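Local coordinates for putative phophotriesterase (Proteus mirabilis, PDB 3RHG), which probably hydrolyses ester bonds, as a member of the phosphotriesterase family whose active site holds two zinc ions, at residues Phe172-Asp175 / Gly176-Asn179. Residues are numbered along the deposited sequence; the frame is centred on the assembly and turned at random.
Sequences FFTD and GEKN
Thr-174 and Glu-177 form a capping box where the loop after strand 163-168 turns into helix 175-188. From the N-cap, Thr-174 OG1 accepts a hydrogen bond from Glu-177 N (3.1 Å). With chi1 at 69°, OG1 sits between the backbone N and the carbonyl carbon, where a short polar side chain can replace a missing carbonyl. The return bond runs from Thr-174 N to Glu-177 OE1 (3.0 Å), the donor lying 51° out of the carboxylate plane. Glutamate is long enough to reach back, and Ser-170 OG and Glu-128 N also hold its buried carboxylate, while Glu-128 OE1 bonds to Thr-174 OG1. Regular helix bonding then begins with Lys-178 N to Thr-174 O (2.9 Å).

Lys-178 CG makes a CH-pi contact over one face of Phe-173, 3.7 Å from the centroid, while Glu-177 CB meets the ring edge. The flat aromatic face suits the lysine's methylenes. The buried ring also packs on Val-210 and Ile-213 of helix 207-217.

The long lysine chain carries NZ out to donate to a water (3.0 Å) that can in turn donate to Phe-173 O and Asp-175 OD1. Acidic residues in this first turn would interact favourably with the helix dipole, and the two-way cap probably helps to define where the helix starts.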
ATOM      1  N   PHE A 172      -7.736  22.705 -12.656  1.00 20.41           N
ATOM      2  CA  PHE A 172      -8.332  23.995 -12.957  1.00 22.02           C
ATOM      3  C   PHE A 172      -8.494  24.225 -14.455  1.00 21.60           C
ATOM      4  O   PHE A 172      -9.076  25.243 -14.864  1.00 22.94           O
ATOM      5  CB  PHE A 172      -7.449  25.080 -12.326  1.00 21.94           C
ATOM      6  CG  PHE A 172      -7.146  24.796 -10.890  1.00 25.73           C
ATOM      7  CD1 PHE A 172      -8.130  24.944  -9.932  1.00 26.98           C
ATOM      8  CD2 PHE A 172      -5.923  24.256 -10.512  1.00 25.73           C
ATOM      9  CE1 PHE A 172      -7.885  24.642  -8.609  1.00 32.96           C
ATOM     10  CE2 PHE A 172      -5.669  23.943  -9.192  1.00 32.45           C
ATOM     11  CZ  PHE A 172      -6.655  24.138  -8.236  1.00 34.10           C
ATOM     12  N   PHE A 173      -7.997  23.268 -15.251  1.00 22.33           N
ATOM     13  CA  PHE A 173      -7.997  23.307 -16.731  1.00 20.93           C
ATOM     14  C   PHE A 173      -7.985  24.744 -17.249  1.00 18.32           C
ATOM     15  O   PHE A 173      -8.996  25.261 -17.741  1.00 20.54           O
ATOM     16  CB  PHE A 173      -9.181  22.504 -17.302  1.00 19.75           C
ATOM     17  CG  PHE A 173      -9.023  22.098 -18.757  1.00 19.88           C
ATOM     18  CD1 PHE A 173      -7.794  22.229 -19.414  1.00 21.61           C
ATOM     19  CD2 PHE A 173     -10.089  21.515 -19.448  1.00 21.16           C
ATOM     20  CE1 PHE A 173      -7.634  21.812 -20.749  1.00 22.91           C
ATOM     21  CE2 PHE A 173      -9.937  21.094 -20.773  1.00 21.54           C
ATOM     22  CZ  PHE A 173      -8.713  21.256 -21.431  1.00 20.29           C
ATOM     23  N   THR A 174      -6.830  25.397 -17.113  1.00 18.55           N
ATOM     24  CA  THR A 174      -6.744  26.818 -17.393  1.00 19.92           C
ATOM     25  C   THR A 174      -6.823  27.131 -18.894  1.00 18.04           C
ATOM     26  O   THR A 174      -6.647  26.235 -19.753  1.00 19.71           O
ATOM     27  CB  THR A 174      -5.419  27.398 -16.829  1.00 21.70           C
ATOM     28  OG1 THR A 174      -4.324  26.884 -17.595  1.00 20.70           O
ATOM     29  CG2 THR A 174      -5.215  26.993 -15.391  1.00 22.60           C
ATOM     30  N   ASP A 175      -7.029  28.403 -19.226  1.00 20.45           N
ATOM     31  CA  ASP A 175      -7.058  28.818 -20.630  1.00 19.58           C
ATOM     32  C   ASP A 175      -5.739  28.444 -21.316  1.00 20.98           C
ATOM     33  O   ASP A 175      -5.719  28.038 -22.480  1.00 22.24           O
ATOM     34  CB  ASP A 175      -7.306  30.325 -20.724  1.00 22.78           C
ATOM     35  CG  ASP A 175      -8.747  30.697 -20.420  1.00 30.07           C
ATOM     36  OD1 ASP A 175      -9.598  29.781 -20.204  1.00 28.88           O
ATOM     37  OD2 ASP A 175      -9.030  31.919 -20.388  1.00 34.34           O
ATOM     38  N   GLY A 176      -4.626  28.591 -20.607  1.00 20.85           N
ATOM     39  CA  GLY A 176      -3.336  28.215 -21.193  1.00 20.51           C
ATOM     40  C   GLY A 176      -3.214  26.720 -21.439  1.00 20.03           C
ATOM     41  O   GLY A 176      -2.682  26.307 -22.466  1.00 20.64           O
ATOM     42  N   GLU A 177      -3.725  25.915 -20.509  1.00 19.98           N
ATOM     43  CA  GLU A 177      -3.761  24.477 -20.700  1.00 18.02           C
ATOM     44  C   GLU A 177      -4.617  24.077 -21.904  1.00 17.68           C
ATOM     45  O   GLU A 177      -4.270  23.136 -22.630  1.00 18.43           O
ATOM     46  CB  GLU A 177      -4.160  23.762 -19.401  1.00 17.65           C
ATOM     47  CG  GLU A 177      -3.075  23.971 -18.327  1.00 18.70           C
ATOM     48  CD  GLU A 177      -3.524  23.663 -16.901  1.00 19.08           C
ATOM     49  OE1 GLU A 177      -4.727  23.371 -16.673  1.00 20.45           O
ATOM     50  OE2 GLU A 177      -2.650  23.675 -16.007  1.00 20.72           O
ATOM     51  N   LYS A 178      -5.725  24.775 -22.117  1.00 18.25           N
ATOM     52  CA  LYS A 178      -6.565  24.513 -23.286  1.00 19.85           C
ATOM     53  C   LYS A 178      -5.803  24.833 -24.559  1.00 20.14           C
ATOM     54  O   LYS A 178      -5.873  24.098 -25.542  1.00 22.23           O
ATOM     55  CB  LYS A 178      -7.885  25.293 -23.214  1.00 20.35           C
ATOM     56  CG  LYS A 178      -8.767  24.777 -22.074  1.00 20.39           C
ATOM     57  CD  LYS A 178      -9.989  25.654 -21.810  1.00 23.12           C
ATOM     58  CE  LYS A 178     -10.904  24.989 -20.788  1.00 22.40           C
ATOM     59  NZ  LYS A 178     -12.008  25.932 -20.406  1.00 24.50           N
ATOM     60  N   ASN A 179      -5.056  25.928 -24.556  1.00 19.43           N
ATOM     61  CA  ASN A 179      -4.270  26.246 -25.738  1.00 22.22           C
ATOM     62  C   ASN A 179      -3.086  25.299 -25.992  1.00 18.51           C
ATOM     63  O   ASN A 179      -2.778  24.958 -27.145  1.00 19.05           O
ATOM     64  CB  ASN A 179      -3.894  27.701 -25.693  1.00 26.56           C
ATOM     65  CG  ASN A 179      -5.090  28.586 -26.051  1.00 30.91           C
ATOM     66  OD1 ASN A 179      -6.065  28.119 -26.702  1.00 32.28           O
ATOM     67  ND2 ASN A 179      -5.042  29.836 -25.642  1.00 41.09           N
TER
HETATM   68  O   HOH W   1     -10.266  27.591 -18.654  1.00 25.80           O